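Local coordinates for protein putative tryptophan halogenase (Xanthomonas campestris pv. campestris, PDB 6Y1W) that is a flavin-dependent halogenase, probably using reduced FAD and oxygen in a monooxygenase-like reaction to halogenate an aromatic substrate, at residues V48-I53 against E187-S192; F94-D99 against R265-R270; D269-M274 against T404-D409. One frame throughout, in Å; residues are numbered along the deposited sequence.

Interaction 1: residues V48-I53 against E187-S192; sequences VESDEI and EGRIGS. With BU9 (Meso-2,3-Butanediol), chain M.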
loop_
_atom_site.group_PDB
_atom_site.type_symbol
_atom_site.label_atom_id
_atom_site.label_comp_id
_atom_site.label_asym_id
_atom_site.label_seq_id
_atom_site.Cartn_x
_atom_site.Cartn_y
_atom_site.Cartn_z
ATOM N N VAL A 48 -5.880 -26.779 22.615
ATOM C CA VAL A 48 -5.331 -27.387 23.828
ATOM C C VAL A 48 -4.801 -26.271 24.717
ATOM O O VAL A 48 -3.954 -25.483 24.293
ATOM C CB VAL A 48 -4.204 -28.373 23.503
ATOM C CG1 VAL A 48 -3.622 -28.990 24.798
ATOM C CG2 VAL A 48 -4.713 -29.445 22.514
ATOM N N GLU A 49 -5.258 -26.231 25.965
ATOM C CA GLU A 49 -4.735 -25.241 26.897
ATOM C C GLU A 49 -4.843 -25.805 28.302
ATOM O O GLU A 49 -5.722 -26.618 28.607
ATOM C CB GLU A 49 -5.477 -23.894 26.826
ATOM C CG GLU A 49 -6.961 -23.963 27.251
ATOM C CD GLU A 49 -7.655 -22.593 27.301
ATOM O OE1 GLU A 49 -6.969 -21.538 27.399
ATOM O OE2 GLU A 49 -8.903 -22.563 27.293
ATOM N N SER A 50 -3.983 -25.301 29.173
ATOM C CA SER A 50 -3.922 -25.735 30.561
ATOM C C SER A 50 -4.619 -24.705 31.436
ATOM O O SER A 50 -4.380 -23.500 31.281
ATOM C CB SER A 50 -2.467 -25.876 31.000
ATOM O OG SER A 50 -2.414 -26.040 32.398
ATOM N N ASP A 51 -5.474 -25.173 32.358
ATOM C CA ASP A 51 -6.075 -24.262 33.337
ATOM C C ASP A 51 -5.051 -23.669 34.302
ATOM O O ASP A 51 -5.358 -22.698 35.006
ATOM C CB ASP A 51 -7.171 -24.979 34.129
ATOM C CG ASP A 51 -8.422 -25.187 33.314
ATOM O OD1 ASP A 51 -8.607 -24.422 32.347
ATOM O OD2 ASP A 51 -9.199 -26.117 33.612
ATOM N N GLU A 52 -3.866 -24.249 34.401
ATOM C CA GLU A 52 -2.832 -23.698 35.271
ATOM C C GLU A 52 -2.037 -22.568 34.622
ATOM O O GLU A 52 -1.132 -22.022 35.267
ATOM C CB GLU A 52 -1.899 -24.820 35.741
ATOM C CG GLU A 52 -2.669 -26.078 36.173
ATOM C CD GLU A 52 -1.838 -27.353 36.116
ATOM O OE1 GLU A 52 -0.623 -27.273 35.836
ATOM O OE2 GLU A 52 -2.409 -28.443 36.342
ATOM N N ILE A 53 -2.334 -22.204 33.372
ATOM C CA ILE A 53 -1.586 -21.178 32.648
ATOM C C ILE A 53 -2.500 -19.990 32.394
ATOM O O ILE A 53 -3.662 -20.165 32.008
ATOM C CB ILE A 53 -1.002 -21.735 31.336
ATOM C CG1 ILE A 53 -0.003 -22.836 31.677
ATOM C CG2 ILE A 53 -0.349 -20.620 30.506
ATOM C CD1 ILE A 53 0.976 -23.125 30.589
ATOM N N GLU A 187 -8.539 -29.557 27.779
ATOM C CA GLU A 187 -7.781 -28.972 28.881
ATOM C C GLU A 187 -6.612 -29.890 29.203
ATOM O O GLU A 187 -6.774 -31.116 29.255
ATOM C CB GLU A 187 -8.647 -28.778 30.128
ATOM C CG GLU A 187 -8.016 -27.866 31.204
ATOM C CD GLU A 187 -6.904 -28.534 32.016
ATOM O OE1 GLU A 187 -6.970 -29.768 32.223
ATOM O OE2 GLU A 187 -5.961 -27.823 32.456
ATOM N N GLY A 188 -5.430 -29.321 29.344
ATOM C CA GLY A 188 -4.303 -30.149 29.712
ATOM C C GLY A 188 -2.980 -29.531 29.334
ATOM O O GLY A 188 -2.901 -28.433 28.781
ATOM N N ARG A 189 -1.933 -30.294 29.611
ATOM C CA ARG A 189 -0.582 -29.847 29.332
ATOM C C ARG A 189 0.067 -30.754 28.306
ATOM O O ARG A 189 0.035 -31.985 28.425
ATOM C CB ARG A 189 0.264 -29.814 30.613
ATOM C CG ARG A 189 -0.273 -28.832 31.627
ATOM C CD ARG A 189 0.338 -29.019 33.004
ATOM N NE ARG A 189 1.493 -28.149 33.240
ATOM C CZ ARG A 189 1.486 -26.819 33.153
ATOM N NH1 ARG A 189 0.379 -26.159 32.839
ATOM N NH2 ARG A 189 2.600 -26.137 33.394
ATOM N N ILE A 190 0.748 -30.126 27.365
ATOM C CA ILE A 190 1.430 -30.850 26.303
ATOM C C ILE A 190 2.710 -31.443 26.892
ATOM O O ILE A 190 3.562 -30.716 27.411
ATOM C CB ILE A 190 1.735 -29.923 25.117
ATOM C CG1 ILE A 190 0.444 -29.384 24.505
ATOM C CG2 ILE A 190 2.502 -30.654 24.040
ATOM C CD1 ILE A 190 0.702 -28.288 23.498
ATOM N N GLY A 191 2.832 -32.765 26.835
ATOM C CA GLY A 191 4.031 -33.443 27.303
ATOM C C GLY A 191 5.083 -33.663 26.231
ATOM O O GLY A 191 6.284 -33.646 26.527
ATOM N N SER A 192 4.662 -33.879 24.985
ATOM C CA SER A 192 5.617 -34.028 23.895
ATOM C C SER A 192 4.948 -33.695 22.565
ATOM O O SER A 192 3.718 -33.684 22.445
ATOM C CB SER A 192 6.220 -35.434 23.875
ATOM O OG SER A 192 5.246 -36.414 23.594
HETATM C C03 BU9 M . 1.564 -24.776 27.570
HETATM C C04 BU9 M . 0.629 -25.959 27.855
HETATM O O06 BU9 M . 1.192 -27.116 27.291
HETATM C C05 BU9 M . -0.778 -25.713 27.287
HETATM C C01 BU9 M . -1.337 -24.379 27.797
HETATM O O6 BU9 M . -0.764 -25.702 25.875
HETATM O O HOH W 1 -3.450 -28.541 32.756
#

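Interaction 2: residues F94-D99 against R265-R270; sequences FEHWRD and RARADR. With BUD ((2S,3S)-butane-2,3-diol), chain J; BUD ((2S,3S)-butane-2,3-diol), chain I.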
loop_
_atom_site.group_PDB
_atom_site.type_symbol
_atom_site.label_atom_id
_atom_site.label_comp_id
_atom_site.label_asym_id
_atom_site.label_seq_id
_atom_site.Cartn_x
_atom_site.Cartn_y
_atom_site.Cartn_z
ATOM N N PHE A 94 1.972 10.838 25.526
ATOM C CA PHE A 94 3.393 10.568 25.730
ATOM C C PHE A 94 3.973 11.663 26.602
ATOM O O PHE A 94 4.123 12.801 26.154
ATOM C CB PHE A 94 4.125 10.499 24.390
ATOM C CG PHE A 94 3.932 9.176 23.698
ATOM C CD1 PHE A 94 4.718 8.080 24.085
ATOM C CD2 PHE A 94 2.915 8.983 22.769
ATOM C CE1 PHE A 94 4.515 6.797 23.500
ATOM C CE2 PHE A 94 2.727 7.709 22.158
ATOM C CZ PHE A 94 3.514 6.621 22.548
ATOM N N GLU A 95 4.269 11.321 27.845
ATOM C CA GLU A 95 4.804 12.272 28.821
ATOM C C GLU A 95 6.287 12.014 29.066
ATOM O O GLU A 95 6.697 10.868 29.304
ATOM C CB GLU A 95 4.014 12.175 30.122
ATOM C CG GLU A 95 2.567 12.583 29.974
ATOM C CD GLU A 95 1.769 12.480 31.259
ATOM O OE1 GLU A 95 2.263 11.874 32.228
ATOM O OE2 GLU A 95 0.646 13.034 31.295
ATOM N N HIS A 96 7.096 13.098 28.994
ATOM C CA HIS A 96 8.517 13.095 29.357
ATOM C C HIS A 96 9.392 12.382 28.317
ATOM O O HIS A 96 10.516 11.970 28.641
ATOM C CB HIS A 96 8.789 12.471 30.750
ATOM C CG HIS A 96 8.108 13.162 31.905
ATOM N ND1 HIS A 96 8.362 14.474 32.274
ATOM C CD2 HIS A 96 7.248 12.669 32.830
ATOM C CE1 HIS A 96 7.639 14.770 33.343
ATOM N NE2 HIS A 96 6.965 13.690 33.707
ATOM N N TRP A 97 8.906 12.201 27.079
ATOM C CA TRP A 97 9.701 11.529 26.053
ATOM C C TRP A 97 10.602 12.520 25.314
ATOM O O TRP A 97 11.817 12.289 25.190
ATOM C CB TRP A 97 8.776 10.783 25.053
ATOM C CG TRP A 97 8.161 9.556 25.672
ATOM C CD1 TRP A 97 7.025 9.493 26.439
ATOM C CD2 TRP A 97 8.656 8.209 25.585
ATOM N NE1 TRP A 97 6.812 8.207 26.864
ATOM C CE2 TRP A 97 7.787 7.396 26.354
ATOM C CE3 TRP A 97 9.749 7.616 24.942
ATOM C CZ2 TRP A 97 7.976 6.031 26.507
ATOM C CZ3 TRP A 97 9.951 6.259 25.111
ATOM C CH2 TRP A 97 9.062 5.474 25.882
ATOM N N ARG A 98 10.009 13.599 24.794
ATOM C CA ARG A 98 10.804 14.613 24.114
ATOM C C ARG A 98 11.855 15.181 25.063
ATOM O O ARG A 98 13.037 15.269 24.724
ATOM C CB ARG A 98 9.904 15.727 23.584
ATOM C CG ARG A 98 10.707 16.689 22.696
ATOM C CD ARG A 98 10.404 18.126 22.907
ATOM N NE ARG A 98 11.327 18.933 22.109
ATOM C CZ ARG A 98 10.924 19.821 21.209
ATOM N NH1 ARG A 98 9.630 19.984 20.992
ATOM N NH2 ARG A 98 11.818 20.514 20.506
ATOM N N ASP A 99 11.435 15.543 26.272
ATOM C CA ASP A 99 12.342 15.927 27.341
ATOM C C ASP A 99 11.518 15.861 28.616
ATOM O O ASP A 99 10.288 15.729 28.566
ATOM C CB ASP A 99 12.905 17.339 27.119
ATOM C CG ASP A 99 14.230 17.552 27.814
ATOM O OD1 ASP A 99 14.619 16.718 28.684
ATOM O OD2 ASP A 99 14.879 18.575 27.457
ATOM N N ARG A 265 -1.937 6.247 28.845
ATOM C CA ARG A 265 -0.818 7.108 29.219
ATOM C C ARG A 265 0.480 6.326 29.135
ATOM O O ARG A 265 0.554 5.194 29.615
ATOM C CB ARG A 265 -1.019 7.689 30.621
ATOM C CG ARG A 265 -0.056 8.844 30.940
ATOM C CD ARG A 265 -0.446 9.470 32.277
ATOM N NE ARG A 265 0.036 8.661 33.390
ATOM C CZ ARG A 265 -0.374 8.801 34.646
ATOM N NH1 ARG A 265 -1.294 9.729 34.931
ATOM N NH2 ARG A 265 0.150 8.028 35.601
ATOM N N ALA A 266 1.501 6.938 28.507
ATOM C CA ALA A 266 2.847 6.368 28.394
ATOM C C ALA A 266 3.816 7.380 28.984
ATOM O O ALA A 266 4.202 8.336 28.299
ATOM C CB ALA A 266 3.203 6.086 26.936
ATOM N N ARG A 267 4.206 7.180 30.251
ATOM C CA ARG A 267 4.958 8.201 30.976
ATOM C C ARG A 267 6.400 7.736 31.116
ATOM O O ARG A 267 6.680 6.819 31.901
ATOM C CB ARG A 267 4.342 8.449 32.345
ATOM C CG ARG A 267 5.163 9.502 33.165
ATOM C CD ARG A 267 4.509 9.707 34.545
ATOM N NE ARG A 267 3.310 10.525 34.362
ATOM C CZ ARG A 267 2.471 10.826 35.349
ATOM N NH1 ARG A 267 2.697 10.347 36.577
ATOM N NH2 ARG A 267 1.426 11.604 35.105
ATOM N N ALA A 268 7.316 8.408 30.409
ATOM C CA ALA A 268 8.724 8.027 30.480
ATOM C C ALA A 268 9.329 8.420 31.825
ATOM O O ALA A 268 8.931 9.407 32.437
ATOM C CB ALA A 268 9.509 8.694 29.357
ATOM N N ASP A 269 10.294 7.615 32.278
ATOM C CA ASP A 269 11.011 7.879 33.520
ATOM C C ASP A 269 12.512 7.830 33.211
ATOM O O ASP A 269 12.916 8.186 32.101
ATOM C CB ASP A 269 10.608 6.868 34.605
ATOM C CG ASP A 269 10.880 7.396 36.009
ATOM O OD1 ASP A 269 10.123 8.289 36.466
ATOM O OD2 ASP A 269 11.880 6.938 36.616
ATOM N N ARG A 270 13.340 7.406 34.162
ATOM C CA ARG A 270 14.799 7.486 33.979
ATOM C C ARG A 270 15.343 6.383 33.089
ATOM O O ARG A 270 16.335 6.601 32.378
ATOM C CB ARG A 270 15.516 7.383 35.337
ATOM C CG ARG A 270 15.236 8.536 36.279
ATOM C CD ARG A 270 15.865 8.189 37.660
ATOM N NE ARG A 270 17.287 7.844 37.524
ATOM C CZ ARG A 270 18.272 8.740 37.367
ATOM N NH1 ARG A 270 18.018 10.046 37.331
ATOM N NH2 ARG A 270 19.516 8.300 37.246
HETATM C C1 BUD J . 10.973 13.065 36.826
HETATM O O1 BUD J . 12.494 11.162 37.057
HETATM C C2 BUD J . 11.445 11.709 36.297
HETATM O O2 BUD J . 12.664 10.701 34.572
HETATM C C3 BUD J . 12.003 11.886 34.893
HETATM C C4 BUD J . 10.876 12.080 33.880
HETATM C C1 BUD I . 13.948 2.323 38.183
HETATM O O1 BUD I . 14.550 4.541 37.653
HETATM C C2 BUD I . 14.188 3.324 37.072
HETATM O O2 BUD I . 12.936 4.644 35.523
HETATM C C3 BUD I . 12.873 3.497 36.305
HETATM C C4 BUD I . 12.671 2.312 35.363
HETATM O O HOH W 2 -0.680 13.421 33.491
#

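Interaction 3: residues D269-M274 against T404-D409; sequences DRAGWM and TAFWRD. With BUD ((2S,3S)-butane-2,3-diol), chain I; BUD ((2S,3S)-butane-2,3-diol), chain J.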
loop_
_atom_site.group_PDB
_atom_site.type_symbol
_atom_site.label_atom_id
_atom_site.label_comp_id
_atom_site.label_asym_id
_atom_site.label_seq_id
_atom_site.Cartn_x
_atom_site.Cartn_y
_atom_site.Cartn_z
ATOM N N ASP A 269 10.294 7.615 32.278
ATOM C CA ASP A 269 11.011 7.879 33.520
ATOM C C ASP A 269 12.512 7.830 33.211
ATOM O O ASP A 269 12.916 8.186 32.101
ATOM C CB ASP A 269 10.608 6.868 34.605
ATOM C CG ASP A 269 10.880 7.396 36.009
ATOM O OD1 ASP A 269 10.123 8.289 36.466
ATOM O OD2 ASP A 269 11.880 6.938 36.616
ATOM N N ARG A 270 13.340 7.406 34.162
ATOM C CA ARG A 270 14.799 7.486 33.979
ATOM C C ARG A 270 15.343 6.383 33.089
ATOM O O ARG A 270 16.335 6.601 32.378
ATOM C CB ARG A 270 15.516 7.383 35.337
ATOM C CG ARG A 270 15.236 8.536 36.279
ATOM C CD ARG A 270 15.865 8.189 37.660
ATOM N NE ARG A 270 17.287 7.844 37.524
ATOM C CZ ARG A 270 18.272 8.740 37.367
ATOM N NH1 ARG A 270 18.018 10.046 37.331
ATOM N NH2 ARG A 270 19.516 8.300 37.246
ATOM N N ALA A 271 14.749 5.182 33.143
ATOM C CA ALA A 271 15.284 4.010 32.443
ATOM C C ALA A 271 14.136 3.107 31.982
ATOM O O ALA A 271 14.263 1.871 31.903
ATOM C CB ALA A 271 16.268 3.228 33.321
ATOM N N GLY A 272 13.034 3.738 31.596
ATOM C CA GLY A 272 11.866 2.995 31.149
ATOM C C GLY A 272 10.672 3.924 31.120
ATOM O O GLY A 272 10.826 5.142 31.083
ATOM N N TRP A 273 9.481 3.322 31.144
ATOM C CA TRP A 273 8.276 4.117 31.043
ATOM C C TRP A 273 7.124 3.358 31.681
ATOM O O TRP A 273 7.199 2.148 31.887
ATOM C CB TRP A 273 7.972 4.466 29.578
ATOM C CG TRP A 273 7.611 3.281 28.718
ATOM C CD1 TRP A 273 8.477 2.458 28.086
ATOM C CD2 TRP A 273 6.296 2.820 28.391
ATOM N NE1 TRP A 273 7.793 1.455 27.409
ATOM C CE2 TRP A 273 6.447 1.678 27.573
ATOM C CE3 TRP A 273 5.003 3.252 28.718
ATOM C CZ2 TRP A 273 5.349 0.963 27.074
ATOM C CZ3 TRP A 273 3.922 2.553 28.224
ATOM C CH2 TRP A 273 4.093 1.422 27.410
ATOM N N MET A 274 6.035 4.091 31.979
ATOM C CA MET A 274 4.906 3.499 32.696
ATOM C C MET A 274 3.644 3.627 31.864
ATOM O O MET A 274 3.388 4.681 31.286
ATOM C CB MET A 274 4.688 4.212 34.036
ATOM C CG MET A 274 5.729 3.837 35.109
ATOM S SD MET A 274 5.651 5.113 36.412
ATOM C CE MET A 274 6.579 6.512 35.757
ATOM N N THR A 404 20.064 10.814 31.878
ATOM C CA THR A 404 20.510 9.549 32.436
ATOM C C THR A 404 21.324 8.834 31.368
ATOM O O THR A 404 21.251 9.173 30.163
ATOM C CB THR A 404 19.351 8.622 32.874
ATOM O OG1 THR A 404 18.671 8.148 31.690
ATOM C CG2 THR A 404 18.373 9.348 33.782
ATOM N N ALA A 405 22.153 7.880 31.813
ATOM C CA ALA A 405 22.932 7.088 30.869
ATOM C C ALA A 405 22.013 6.355 29.891
ATOM O O ALA A 405 22.320 6.236 28.697
ATOM C CB ALA A 405 23.806 6.082 31.623
ATOM N N PHE A 406 20.872 5.875 30.389
ATOM C CA PHE A 406 19.869 5.234 29.543
ATOM C C PHE A 406 19.457 6.138 28.378
ATOM O O PHE A 406 19.537 5.741 27.213
ATOM C CB PHE A 406 18.641 4.860 30.398
ATOM C CG PHE A 406 17.501 4.260 29.592
ATOM C CD1 PHE A 406 17.451 2.905 29.353
ATOM C CD2 PHE A 406 16.487 5.067 29.149
ATOM C CE1 PHE A 406 16.372 2.357 28.620
ATOM C CE2 PHE A 406 15.397 4.558 28.412
ATOM C CZ PHE A 406 15.348 3.172 28.165
ATOM N N TRP A 407 19.076 7.385 28.663
ATOM C CA TRP A 407 18.657 8.262 27.568
ATOM C C TRP A 407 19.827 8.671 26.669
ATOM O O TRP A 407 19.642 8.845 25.462
ATOM C CB TRP A 407 17.939 9.503 28.113
ATOM C CG TRP A 407 16.590 9.108 28.651
ATOM C CD1 TRP A 407 16.185 9.128 29.972
ATOM C CD2 TRP A 407 15.486 8.557 27.901
ATOM N NE1 TRP A 407 14.878 8.658 30.063
ATOM C CE2 TRP A 407 14.447 8.283 28.815
ATOM C CE3 TRP A 407 15.281 8.288 26.542
ATOM C CZ2 TRP A 407 13.201 7.760 28.415
ATOM C CZ3 TRP A 407 14.003 7.757 26.136
ATOM C CH2 TRP A 407 13.014 7.494 27.077
ATOM N N ARG A 408 21.018 8.893 27.235
ATOM C CA ARG A 408 22.161 9.206 26.373
ATOM C C ARG A 408 22.445 8.055 25.426
ATOM O O ARG A 408 22.781 8.277 24.247
ATOM C CB ARG A 408 23.404 9.514 27.218
ATOM C CG ARG A 408 23.280 10.838 27.985
ATOM C CD ARG A 408 24.637 11.200 28.666
ATOM N NE ARG A 408 25.064 10.294 29.740
ATOM C CZ ARG A 408 24.681 10.345 31.022
ATOM N NH1 ARG A 408 23.771 11.235 31.440
ATOM N NH2 ARG A 408 25.198 9.488 31.898
ATOM N N ASP A 409 22.307 6.822 25.922
ATOM C CA ASP A 409 22.549 5.659 25.063
ATOM C C ASP A 409 21.468 5.546 23.987
ATOM O O ASP A 409 21.767 5.271 22.815
ATOM C CB ASP A 409 22.601 4.363 25.876
ATOM C CG ASP A 409 23.843 4.263 26.769
ATOM O OD1 ASP A 409 24.739 5.151 26.711
ATOM O OD2 ASP A 409 23.890 3.307 27.548
HETATM C C1 BUD I . 13.948 2.323 38.183
HETATM O O1 BUD I . 14.550 4.541 37.653
HETATM C C2 BUD I . 14.188 3.324 37.072
HETATM O O2 BUD I . 12.936 4.644 35.523
HETATM C C3 BUD I . 12.873 3.497 36.305
HETATM C C4 BUD I . 12.671 2.312 35.363
HETATM C C1 BUD J . 10.973 13.065 36.826
HETATM O O1 BUD J . 12.494 11.162 37.057
HETATM C C2 BUD J . 11.445 11.709 36.297
HETATM O O2 BUD J . 12.664 10.701 34.572
HETATM C C3 BUD J . 12.003 11.886 34.893
HETATM C C4 BUD J . 10.876 12.080 33.880
#

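Interaction 1: residues V48-I53 against E187-S192
D51 and E187 meet in the straightest hydrogen bond of this contact: the amide of D51 points at E187 OE2 (N to OE2 2.7 Å, 175° at the hydrogen), on the anti lone pair of that oxygen. A bend at chi2 (-76°) turns the glutamate back toward the type I turn S50–I53 and brings its carboxylate there. Alongside runs the tight part, a single parallel bridge between E49 and E187, in which G188 N donates to E49 O at 2.8 Å while the CA-H of E187 also makes a C-H...O contact with that oxygen. Next along the strands, V48 CG1 touches I190 CG1.

Toward solvent the grip is looser. R189 NH1 reaches S50 OG at 2.8 Å in the guanidinium plane, though the bond is bent. E52 OE1 lies over one guanidinium face, 3.4 Å from R189 NH1, with no N-H aimed at it, so charge alone joins the two. A water joins S50 OG to E187 OE2, and S50 OG also accepts from E52 N in an ST turn.

The carboxylates of D51 and E187 lie close, a repulsion that R185, salt-bridged to both D51 and E49, would probably lessen. Meso-2,3-butanediol accepts from I190 N (O06 to N 3.0 Å) beside the second strand of a Rossmann-type fold, where relatives hold the adenosine part of FAD. I190 N, at the start of its strand, thus spends its N-H on the bound hydroxyl.

Interaction 2: residues F94-D99 against R265-R270
A266 O is held from both faces of its carbonyl plane at once: E95 N comes to it from one side and W97 NE1 from the other, each N to O distance being 3.0 Å. The indole N-H stands well above the carbonyl plane, a side-chain bond added to the regular strand bond where the chain turns its corner at H96–R98. The W97 ring is also sandwiched. The methyl of A268 sits over its five-membered ring, 3.7 Å from CB to the centroid and 9° off the normal, while F94 CD1 covers the opposite face.

On the face opposite F94 and A266, E95, extended beyond CG, lays its carboxylate nearly coplanar with the R267 guanidinium. E95 OE1 takes both R267 NE (2.7 Å) and R267 NH2 (3.0 Å). R267 NH2 lies over the centre of the R265 guanidinium, and R265 adds only charge, with no N-H aimed at the carboxylate. H96, whose ND1 is engaged by D101 N, carries C4 of a butanediol over its ring face.

F94 also stacks on H395, and its side chain comes within about 3 Å of that of E347 (nearest atoms), a predicted tryptophan-binding residue. Backbone bonds A268 N to E95 O and E95 N to A266 O join strands 91-99 and 263-268 as a parallel pair in the halogenase fold's mixed sheet.

Interaction 3: residues D269-M274 against T404-D409
W407 turns the edge of its indole, and T404 its hydroxyl, toward two successive carbonyls of the loop that leads into strand 272-278. W407 NE1 donates to D269 O at 2.9 Å, with the oxygen in the ring plane and the donor in the carbonyl plane, a bond lying in both planes and fairly straight (160° at the hydrogen). T404 OG1 donates a hydrogen bond to R270 O, also at 2.9 Å and in the carbonyl plane. T404 OG1 stands between the backbone N and the carbonyl carbon of its own residue (chi1 70°), from where it also accepts from W407 N at 3.1 Å: the N-cap of helix 405-412. The other branch, T404 CG2, rests over one face of the R270 guanidinium, 3.6 Å from NH1 of R270.

F406 brings a face instead of an edge. The CA of A271 lies above its ring, 3.8 Å from the centroid and 18° off the normal, and G272 N lies above the same face; this buried N-H has no hydrogen-bond partner in the model. The two aromatic rings of the helix are turned against each other as well, F406 CD2 sitting over the centre of the W407 ring. Y293 meets F406 edge-to-face, and Y396 of helix 371-397 packs against both.

Across the loop, A271 N donates to O2 of a butanediol, which donates a hydrogen bond to D269 OD2. The T404 hydroxyl both caps the start of the helix and anchors the loop through R270 O, so the helix start and the carbonyl of R270 are tied to a single polar atom.

Overall arrangement
Interactions 2 and 3 form one continuous region, with centres 10 Å apart: they share D269 and R270, where strand 263-268 turns into its sheet neighbour 272-278. R267 O lies 2.8 Å from M274 N, a probable hydrogen bond, and W97 CZ2 packs 3.4 Å from W273 CB. Both border the same two butanediols, and F94 of interaction 2 comes within about 8 Å (nearest side-chain atoms) of K89, the predicted active-site lysine. Interaction 1 lies apart, in the Rossmann-type sheet beside the predicted FAD site: its centre is 39 Å from each of the others, with nearest atoms about 26 Å from interaction 2 and about 23 Å from interaction 3.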